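Local coordinates for sulfite reductase [ferredoxin] (Mycobacterium tuberculosis, PDB 1ZJ8), which probably reduces sulfite to sulfide with electrons from ferredoxin, using siroheme coupled to a [4Fe-4S] cluster, for the synthesis of sulfur-containing amino acids and cofactors, at residues T387-L392 against C478-I483; R442-H447 against D530-Y535. All blocks are in the same frame, centred on the assembly; numbering follows the deposited sequence.

Contact 1: residues T387-L392 against C478-I483; sequences TPYQKL and CARIQI. With SRM (siroheme), chain E.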
loop_
_atom_site.group_PDB
_atom_site.type_symbol
_atom_site.label_atom_id
_atom_site.label_comp_id
_atom_site.label_asym_id
_atom_site.label_seq_id
_atom_site.Cartn_x
_atom_site.Cartn_y
_atom_site.Cartn_z
ATOM N N THR A 387 -0.442 0.193 -9.436
ATOM C CA THR A 387 0.952 0.484 -9.012
ATOM C C THR A 387 1.049 0.583 -7.495
ATOM O O THR A 387 0.108 0.989 -6.836
ATOM C CB THR A 387 1.427 1.838 -9.638
ATOM O OG1 THR A 387 1.311 1.748 -11.060
ATOM C CG2 THR A 387 2.880 2.222 -9.318
ATOM N N PRO A 388 2.174 0.162 -6.908
ATOM C CA PRO A 388 2.335 0.490 -5.483
ATOM C C PRO A 388 2.534 1.975 -5.156
ATOM O O PRO A 388 2.857 2.297 -4.018
ATOM C CB PRO A 388 3.550 -0.354 -5.060
ATOM C CG PRO A 388 3.733 -1.385 -6.183
ATOM C CD PRO A 388 3.260 -0.707 -7.416
ATOM N N TYR A 389 2.298 2.870 -6.112
ATOM C CA TYR A 389 2.365 4.317 -5.875
ATOM C C TYR A 389 1.064 4.987 -6.292
ATOM O O TYR A 389 1.045 6.186 -6.616
ATOM C CB TYR A 389 3.592 4.900 -6.572
ATOM C CG TYR A 389 4.855 4.446 -5.866
ATOM C CD1 TYR A 389 5.522 3.290 -6.268
ATOM C CD2 TYR A 389 5.341 5.136 -4.742
ATOM C CE1 TYR A 389 6.646 2.853 -5.596
ATOM C CE2 TYR A 389 6.467 4.705 -4.074
ATOM C CZ TYR A 389 7.115 3.568 -4.503
ATOM O OH TYR A 389 8.239 3.121 -3.843
ATOM N N GLN A 390 -0.008 4.180 -6.259
ATOM C CA GLN A 390 -1.390 4.590 -6.511
ATOM C C GLN A 390 -1.603 5.083 -7.945
ATOM O O GLN A 390 -2.322 6.068 -8.185
ATOM C CB GLN A 390 -1.847 5.667 -5.528
ATOM C CG GLN A 390 -1.536 5.414 -4.088
ATOM C CD GLN A 390 -1.769 6.654 -3.252
ATOM O OE1 GLN A 390 -1.391 7.764 -3.653
ATOM N NE2 GLN A 390 -2.401 6.485 -2.093
ATOM N N LYS A 391 -0.974 4.389 -8.886
ATOM C CA LYS A 391 -1.010 4.753 -10.297
ATOM C C LYS A 391 -1.489 3.570 -11.109
ATOM O O LYS A 391 -1.702 2.483 -10.567
ATOM C CB LYS A 391 0.372 5.237 -10.742
ATOM C CG LYS A 391 0.675 6.699 -10.278
ATOM C CD LYS A 391 1.837 6.827 -9.306
ATOM C CE LYS A 391 2.010 8.262 -8.738
ATOM N NZ LYS A 391 1.268 8.614 -7.494
ATOM N N LEU A 392 -1.710 3.767 -12.402
ATOM C CA LEU A 392 -2.011 2.618 -13.261
ATOM C C LEU A 392 -1.263 2.640 -14.574
ATOM O O LEU A 392 -1.067 3.696 -15.166
ATOM C CB LEU A 392 -3.519 2.452 -13.508
ATOM C CG LEU A 392 -4.480 3.613 -13.290
ATOM C CD1 LEU A 392 -5.895 3.231 -13.781
ATOM C CD2 LEU A 392 -4.547 4.013 -11.830
ATOM N N CYS A 478 -0.160 4.890 6.386
ATOM C CA CYS A 478 -0.645 4.168 5.204
ATOM C C CYS A 478 -0.134 4.695 3.885
ATOM O O CYS A 478 -0.043 3.949 2.916
ATOM C CB CYS A 478 -2.166 4.235 5.131
ATOM S SG CYS A 478 -3.053 3.306 6.436
ATOM N N ALA A 479 0.124 6.005 3.836
ATOM C CA ALA A 479 0.673 6.656 2.655
ATOM C C ALA A 479 2.136 6.957 2.888
ATOM O O ALA A 479 2.679 7.875 2.287
ATOM C CB ALA A 479 -0.097 7.928 2.332
ATOM N N ARG A 480 2.772 6.180 3.766
ATOM C CA ARG A 480 4.229 6.178 3.917
ATOM C C ARG A 480 4.843 7.543 4.280
ATOM O O ARG A 480 5.517 8.168 3.475
ATOM C CB ARG A 480 4.866 5.564 2.646
ATOM C CG ARG A 480 4.958 4.000 2.684
ATOM C CD ARG A 480 4.083 3.252 1.689
ATOM N NE ARG A 480 4.671 3.248 0.355
ATOM C CZ ARG A 480 4.191 2.576 -0.690
ATOM N NH1 ARG A 480 3.104 1.807 -0.595
ATOM N NH2 ARG A 480 4.820 2.682 -1.852
ATOM N N ILE A 481 4.617 7.965 5.523
ATOM C CA ILE A 481 5.110 9.243 6.073
ATOM C C ILE A 481 6.642 9.391 6.073
ATOM O O ILE A 481 7.204 10.427 5.673
ATOM C CB ILE A 481 4.705 9.389 7.567
ATOM C CG1 ILE A 481 3.194 9.323 7.754
ATOM C CG2 ILE A 481 5.245 10.717 8.148
ATOM C CD1 ILE A 481 2.762 9.052 9.162
ATOM N N GLN A 482 7.307 8.347 6.553
ATOM C CA GLN A 482 8.693 8.466 6.968
ATOM C C GLN A 482 9.630 8.288 5.809
ATOM O O GLN A 482 10.844 8.366 5.987
ATOM C CB GLN A 482 9.041 7.449 8.073
ATOM C CG GLN A 482 8.167 7.510 9.337
ATOM C CD GLN A 482 6.904 6.690 9.204
ATOM O OE1 GLN A 482 6.436 6.435 8.093
ATOM N NE2 GLN A 482 6.348 6.260 10.337
ATOM N N ILE A 483 9.089 8.046 4.622
ATOM C CA ILE A 483 9.944 7.795 3.468
ATOM C C ILE A 483 9.605 8.737 2.325
ATOM O O ILE A 483 9.704 8.363 1.162
ATOM C CB ILE A 483 9.877 6.304 3.045
ATOM C CG1 ILE A 483 8.454 5.902 2.644
ATOM C CG2 ILE A 483 10.358 5.421 4.183
ATOM C CD1 ILE A 483 8.311 4.450 2.328
HETATM FE FE SRM E . -3.491 0.656 5.892
HETATM C CHA SRM E . -5.445 0.517 8.690
HETATM C CHB SRM E . -5.809 2.548 4.386
HETATM C CHC SRM E . -1.647 0.746 3.212
HETATM C CHD SRM E . -0.664 0.824 7.869
HETATM N NA SRM E . -5.352 1.221 6.359
HETATM C C1A SRM E . -6.041 0.969 7.494
HETATM C C2A SRM E . -7.513 1.218 7.376
HETATM C CMA SRM E . -8.220 -0.073 7.101
HETATM C CDA SRM E . -8.069 1.986 8.543
HETATM C CEA SRM E . -8.858 1.270 9.593
HETATM O O3A SRM E . -8.302 0.388 10.255
HETATM O O4A SRM E . -10.050 1.546 9.795
HETATM C C3A SRM E . -7.537 2.112 6.183
HETATM C CAA SRM E . -8.683 1.879 5.256
HETATM C CBA SRM E . -9.744 2.812 5.775
HETATM C CCA SRM E . -10.612 3.303 4.663
HETATM O O1A SRM E . -10.083 3.603 3.571
HETATM O O2A SRM E . -11.850 3.377 4.859
HETATM C C4A SRM E . -6.178 1.944 5.595
HETATM N NB SRM E . -3.777 1.375 4.084
HETATM C C1B SRM E . -4.779 2.091 3.569
HETATM C C2B SRM E . -4.700 2.325 2.087
HETATM C CMB SRM E . -6.019 2.236 1.372
HETATM C CDB SRM E . -4.150 3.697 1.884
HETATM C CEB SRM E . -3.982 4.188 0.490
HETATM O O3B SRM E . -4.666 5.122 0.020
HETATM O O4B SRM E . -3.132 3.620 -0.197
HETATM C C3B SRM E . -3.683 1.263 1.726
HETATM C CAB SRM E . -4.355 -0.058 1.454
HETATM C CBB SRM E . -3.532 -0.931 0.557
HETATM C CCB SRM E . -4.116 -2.313 0.498
HETATM O O1B SRM E . -4.768 -2.680 -0.477
HETATM O O2B SRM E . -3.933 -3.120 1.404
HETATM C C4B SRM E . -2.987 1.102 3.050
HETATM N NC SRM E . -1.594 0.883 5.607
HETATM C C1C SRM E . -0.971 0.712 4.423
HETATM C C2C SRM E . 0.405 0.886 4.488
HETATM C CDC SRM E . 1.399 1.040 3.385
HETATM C CEC SRM E . 2.022 -0.136 2.741
HETATM O O3C SRM E . 1.591 -1.286 2.984
HETATM O O4C SRM E . 2.975 0.107 1.987
HETATM C C3C SRM E . 0.640 0.957 5.828
HETATM C CAC SRM E . 2.044 1.129 6.308
HETATM C CBC SRM E . 3.040 -0.005 6.180
HETATM C CCC SRM E . 2.803 -0.993 7.307
HETATM O O1C SRM E . 1.775 -1.722 7.315
HETATM O O2C SRM E . 3.663 -1.022 8.226
HETATM C C4C SRM E . -0.561 0.886 6.484
HETATM N ND SRM E . -3.115 0.326 7.853
HETATM C C1D SRM E . -1.941 0.636 8.426
HETATM C C2D SRM E . -2.136 0.784 9.812
HETATM C CAD SRM E . -1.042 0.509 10.828
HETATM C CBD SRM E . -0.936 -0.865 11.413
HETATM C CCD SRM E . 0.180 -1.286 12.326
HETATM O O1D SRM E . 0.954 -2.173 11.899
HETATM O O2D SRM E . 0.329 -0.765 13.464
HETATM C C3D SRM E . -3.480 0.549 10.047
HETATM C CDD SRM E . -4.072 0.157 11.374
HETATM C CED SRM E . -3.967 -1.241 11.942
HETATM O O3D SRM E . -3.599 -2.189 11.248
HETATM O O4D SRM E . -4.248 -1.474 13.126
HETATM C C4D SRM E . -4.073 0.265 8.827
#

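Contact 2: residues R442-H447 against D530-Y535; sequences RVRAQH and DELGDY. With SRM (siroheme), chain E.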
loop_
_atom_site.group_PDB
_atom_site.type_symbol
_atom_site.label_atom_id
_atom_site.label_comp_id
_atom_site.label_asym_id
_atom_site.label_seq_id
_atom_site.Cartn_x
_atom_site.Cartn_y
_atom_site.Cartn_z
ATOM N N ARG A 442 -7.345 12.661 1.079
ATOM C CA ARG A 442 -7.558 12.370 -0.335
ATOM C C ARG A 442 -8.262 13.502 -1.077
ATOM O O ARG A 442 -7.932 13.774 -2.230
ATOM C CB ARG A 442 -8.270 11.028 -0.597
ATOM C CG ARG A 442 -7.901 10.513 -2.023
ATOM C CD ARG A 442 -8.490 9.178 -2.475
ATOM N NE ARG A 442 -8.172 8.053 -1.599
ATOM C CZ ARG A 442 -6.971 7.510 -1.427
ATOM N NH1 ARG A 442 -5.912 7.986 -2.040
ATOM N NH2 ARG A 442 -6.821 6.485 -0.600
ATOM N N VAL A 443 -9.191 14.185 -0.416
ATOM C CA VAL A 443 -9.883 15.317 -1.036
ATOM C C VAL A 443 -8.973 16.562 -1.090
ATOM O O VAL A 443 -8.931 17.289 -2.099
ATOM C CB VAL A 443 -11.209 15.640 -0.280
ATOM C CG1 VAL A 443 -12.089 16.593 -1.132
ATOM C CG2 VAL A 443 -11.968 14.325 0.077
ATOM N N ARG A 444 -8.253 16.790 0.007
ATOM C CA ARG A 444 -7.281 17.868 0.088
ATOM C C ARG A 444 -6.339 17.830 -1.098
ATOM O O ARG A 444 -6.151 18.834 -1.805
ATOM C CB ARG A 444 -6.472 17.731 1.376
ATOM C CG ARG A 444 -5.568 18.926 1.663
ATOM C CD ARG A 444 -6.371 20.110 2.192
ATOM N NE ARG A 444 -6.048 21.361 1.522
ATOM C CZ ARG A 444 -4.954 22.068 1.736
ATOM N NH1 ARG A 444 -4.055 21.647 2.585
ATOM N NH2 ARG A 444 -4.748 23.204 1.097
ATOM N N ALA A 445 -5.777 16.645 -1.314
ATOM C CA ALA A 445 -4.840 16.382 -2.402
ATOM C C ALA A 445 -5.387 16.792 -3.746
ATOM O O ALA A 445 -4.636 17.209 -4.621
ATOM C CB ALA A 445 -4.507 14.896 -2.448
ATOM N N GLN A 446 -6.700 16.664 -3.917
ATOM C CA GLN A 446 -7.323 16.993 -5.204
ATOM C C GLN A 446 -7.241 18.484 -5.520
ATOM O O GLN A 446 -7.225 18.881 -6.691
ATOM C CB GLN A 446 -8.799 16.553 -5.241
ATOM C CG GLN A 446 -9.059 15.093 -4.886
ATOM C CD GLN A 446 -8.241 14.164 -5.720
ATOM O OE1 GLN A 446 -8.012 14.426 -6.897
ATOM N NE2 GLN A 446 -7.774 13.072 -5.118
ATOM N N HIS A 447 -7.191 19.296 -4.464
ATOM C CA HIS A 447 -7.044 20.746 -4.590
ATOM C C HIS A 447 -5.593 21.175 -4.496
ATOM O O HIS A 447 -5.212 22.219 -5.035
ATOM C CB HIS A 447 -7.790 21.462 -3.447
ATOM C CG HIS A 447 -9.278 21.242 -3.436
ATOM N ND1 HIS A 447 -9.870 20.137 -2.849
ATOM C CD2 HIS A 447 -10.296 22.002 -3.918
ATOM C CE1 HIS A 447 -11.183 20.219 -2.988
ATOM N NE2 HIS A 447 -11.467 21.338 -3.632
ATOM N N ASP A 530 -4.728 24.258 6.336
ATOM C CA ASP A 530 -4.826 25.386 5.413
ATOM C C ASP A 530 -3.443 25.816 4.917
ATOM O O ASP A 530 -3.299 26.319 3.809
ATOM C CB ASP A 530 -5.502 26.587 6.088
ATOM C CG ASP A 530 -6.878 26.252 6.662
ATOM O OD1 ASP A 530 -7.798 25.873 5.890
ATOM O OD2 ASP A 530 -7.029 26.376 7.897
ATOM N N GLU A 531 -2.425 25.628 5.745
ATOM C CA GLU A 531 -1.072 26.096 5.422
ATOM C C GLU A 531 -0.228 25.161 4.553
ATOM O O GLU A 531 0.904 25.518 4.232
ATOM C CB GLU A 531 -0.280 26.335 6.716
ATOM C CG GLU A 531 -0.822 27.417 7.649
ATOM C CD GLU A 531 -0.155 27.388 9.046
ATOM O OE1 GLU A 531 0.182 26.273 9.532
ATOM O OE2 GLU A 531 0.017 28.479 9.657
ATOM N N LEU A 532 -0.728 23.977 4.198
ATOM C CA LEU A 532 0.116 22.975 3.536
ATOM C C LEU A 532 0.779 23.522 2.279
ATOM O O LEU A 532 1.970 23.313 2.072
ATOM C CB LEU A 532 -0.683 21.723 3.171
ATOM C CG LEU A 532 -1.197 20.773 4.259
ATOM C CD1 LEU A 532 -1.982 19.656 3.637
ATOM C CD2 LEU A 532 -0.049 20.195 5.028
ATOM N N GLY A 533 0.004 24.216 1.444
ATOM C CA GLY A 533 0.517 24.829 0.218
ATOM C C GLY A 533 1.505 25.932 0.503
ATOM O O GLY A 533 2.529 26.049 -0.167
ATOM N N ASP A 534 1.197 26.754 1.498
ATOM C CA ASP A 534 2.115 27.804 1.934
ATOM C C ASP A 534 3.444 27.210 2.365
ATOM O O ASP A 534 4.508 27.651 1.939
ATOM C CB ASP A 534 1.540 28.571 3.130
ATOM C CG ASP A 534 0.286 29.357 2.793
ATOM O OD1 ASP A 534 0.297 30.124 1.816
ATOM O OD2 ASP A 534 -0.705 29.239 3.537
ATOM N N TYR A 535 3.368 26.209 3.228
ATOM C CA TYR A 535 4.561 25.583 3.780
ATOM C C TYR A 535 5.446 24.929 2.714
ATOM O O TYR A 535 6.653 25.155 2.680
ATOM C CB TYR A 535 4.174 24.537 4.825
ATOM C CG TYR A 535 5.349 23.703 5.233
ATOM C CD1 TYR A 535 6.154 24.085 6.290
ATOM C CD2 TYR A 535 5.688 22.566 4.526
ATOM C CE1 TYR A 535 7.245 23.343 6.643
ATOM C CE2 TYR A 535 6.773 21.816 4.869
ATOM C CZ TYR A 535 7.548 22.202 5.928
ATOM O OH TYR A 535 8.646 21.443 6.281
HETATM FE FE SRM E . -3.491 0.656 5.892
HETATM C CHA SRM E . -5.445 0.517 8.690
HETATM C CHB SRM E . -5.809 2.548 4.386
HETATM C CHC SRM E . -1.647 0.746 3.212
HETATM C CHD SRM E . -0.664 0.824 7.869
HETATM N NA SRM E . -5.352 1.221 6.359
HETATM C C1A SRM E . -6.041 0.969 7.494
HETATM C C2A SRM E . -7.513 1.218 7.376
HETATM C CMA SRM E . -8.220 -0.073 7.101
HETATM C CDA SRM E . -8.069 1.986 8.543
HETATM C CEA SRM E . -8.858 1.270 9.593
HETATM O O3A SRM E . -8.302 0.388 10.255
HETATM O O4A SRM E . -10.050 1.546 9.795
HETATM C C3A SRM E . -7.537 2.112 6.183
HETATM C CAA SRM E . -8.683 1.879 5.256
HETATM C CBA SRM E . -9.744 2.812 5.775
HETATM C CCA SRM E . -10.612 3.303 4.663
HETATM O O1A SRM E . -10.083 3.603 3.571
HETATM O O2A SRM E . -11.850 3.377 4.859
HETATM C C4A SRM E . -6.178 1.944 5.595
HETATM N NB SRM E . -3.777 1.375 4.084
HETATM C C1B SRM E . -4.779 2.091 3.569
HETATM C C2B SRM E . -4.700 2.325 2.087
HETATM C CMB SRM E . -6.019 2.236 1.372
HETATM C CDB SRM E . -4.150 3.697 1.884
HETATM C CEB SRM E . -3.982 4.188 0.490
HETATM O O3B SRM E . -4.666 5.122 0.020
HETATM O O4B SRM E . -3.132 3.620 -0.197
HETATM C C3B SRM E . -3.683 1.263 1.726
HETATM C CAB SRM E . -4.355 -0.058 1.454
HETATM C CBB SRM E . -3.532 -0.931 0.557
HETATM C CCB SRM E . -4.116 -2.313 0.498
HETATM O O1B SRM E . -4.768 -2.680 -0.477
HETATM O O2B SRM E . -3.933 -3.120 1.404
HETATM C C4B SRM E . -2.987 1.102 3.050
HETATM N NC SRM E . -1.594 0.883 5.607
HETATM C C1C SRM E . -0.971 0.712 4.423
HETATM C C2C SRM E . 0.405 0.886 4.488
HETATM C CDC SRM E . 1.399 1.040 3.385
HETATM C CEC SRM E . 2.022 -0.136 2.741
HETATM O O3C SRM E . 1.591 -1.286 2.984
HETATM O O4C SRM E . 2.975 0.107 1.987
HETATM C C3C SRM E . 0.640 0.957 5.828
HETATM C CAC SRM E . 2.044 1.129 6.308
HETATM C CBC SRM E . 3.040 -0.005 6.180
HETATM C CCC SRM E . 2.803 -0.993 7.307
HETATM O O1C SRM E . 1.775 -1.722 7.315
HETATM O O2C SRM E . 3.663 -1.022 8.226
HETATM C C4C SRM E . -0.561 0.886 6.484
HETATM N ND SRM E . -3.115 0.326 7.853
HETATM C C1D SRM E . -1.941 0.636 8.426
HETATM C C2D SRM E . -2.136 0.784 9.812
HETATM C CAD SRM E . -1.042 0.509 10.828
HETATM C CBD SRM E . -0.936 -0.865 11.413
HETATM C CCD SRM E . 0.180 -1.286 12.326
HETATM O O1D SRM E . 0.954 -2.173 11.899
HETATM O O2D SRM E . 0.329 -0.765 13.464
HETATM C C3D SRM E . -3.480 0.549 10.047
HETATM C CDD SRM E . -4.072 0.157 11.374
HETATM C CED SRM E . -3.967 -1.241 11.942
HETATM O O3D SRM E . -3.599 -2.189 11.248
HETATM O O4D SRM E . -4.248 -1.474 13.126
HETATM C C4D SRM E . -4.073 0.265 8.827
#

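Contact 1: residues T387-L392 against C478-I483
Over one face of the Tyr389 ring, offset toward its rim, lies NH2 of Arg480, 3.4 Å from Tyr389 CE2. The guanidinium stands at 76° to the ring and turns its edge to it, so one nitrogen rather than the flat cation meets the aromatic surface, and any cation-pi attraction is weak at best. Here a hairpin loop of the second ferredoxin-like half domain meets the loop of the second 4Fe-4S domain carrying Cys478, a cluster ligand that probably also bridges to siroheme. The same NH2 donates to Pro388 O at 2.9 Å in a bent bond, 138° at the hydrogen, with the oxygen tilted out of the guanidinium plane. Bends at chi2 and chi3 bring the Arg480 chain alongside a siroheme acetate arm, where NH1 makes a weak hydrogen bond to siroheme O4C and another hydrogen bond to Asp140 O. The positive charge probably offsets that of the siroheme carboxylate. Met426, on strand 425-427, touches both Tyr389 and Arg480. Gln390 extends toward a second siroheme carboxylate, its NE2 held by Ala427 O. Cys478 SG binds a cluster iron and stands 2.7 Å from the siroheme iron, consistent with an axial ligand although modelled too close to a pyrrole nitrogen.

Contact 2: residues R442-H447 against D530-Y535
Arg444 meets Leu532 through NH1, which approaches the leucine methyl CD1 with the guanidinium edge leading. Leu532 CG lies in the plane of that group, and CB is 3.4 Å from NH1, so the arginine end runs against the leucine side chain instead of covering it with a face. With chi1 at -171° placing CG opposite the backbone N, the arginine chain then bends at chi2 and chi3 to reach the leucine. Its NH2 comes no nearer than 4.4 Å to Asp530 O, and the Asp530 carboxylate, with OD1 6.3 Å from NH2, offers at most a long-range attraction. Within helix 442-455 two side chains fold back on carbonyls four residues earlier: Gln446 NE2 donates to Arg442 O at 3.0 Å, and His447 ND1 to Val443 O at 3.1 Å. Val443 O also takes the backbone N of Gln446, the two donors arriving from opposite faces of its plane. Arg442 points to the cofactor, where NH2 grips siroheme O3B at 2.6 Å in a nearly straight bond of 164°. Helix 442-455 thus bears on siroheme and on the start of helix 532-545, where Leu532 rests on the mixed sheet of the 4Fe-4S domain through Phe488 of strand 486-494 and Phe504 of strand 500-508.

Overall arrangement
Of the four segments, the chain coming from the N terminus reaches the hairpin loop 387-392 of the second ferredoxin-like half domain first, and then, in the second 4Fe-4S domain, forms helix 442-455. Segment 478-483 next closes the loop of contact 1, before strand 486-494; after three long strands, segment 530-535, which includes the start of helix 532-545, closes the loop of contact 2. The two loops therefore cross, each opening before the other has closed. Contact 1 joins the half domain to the cofactor-binding loop, whereas contact 2 links two helices within the 4Fe-4S domain. Their centres lie about 17 Å apart, yet Gln390 and Arg442 pack together beside siroheme, which both contacts touch.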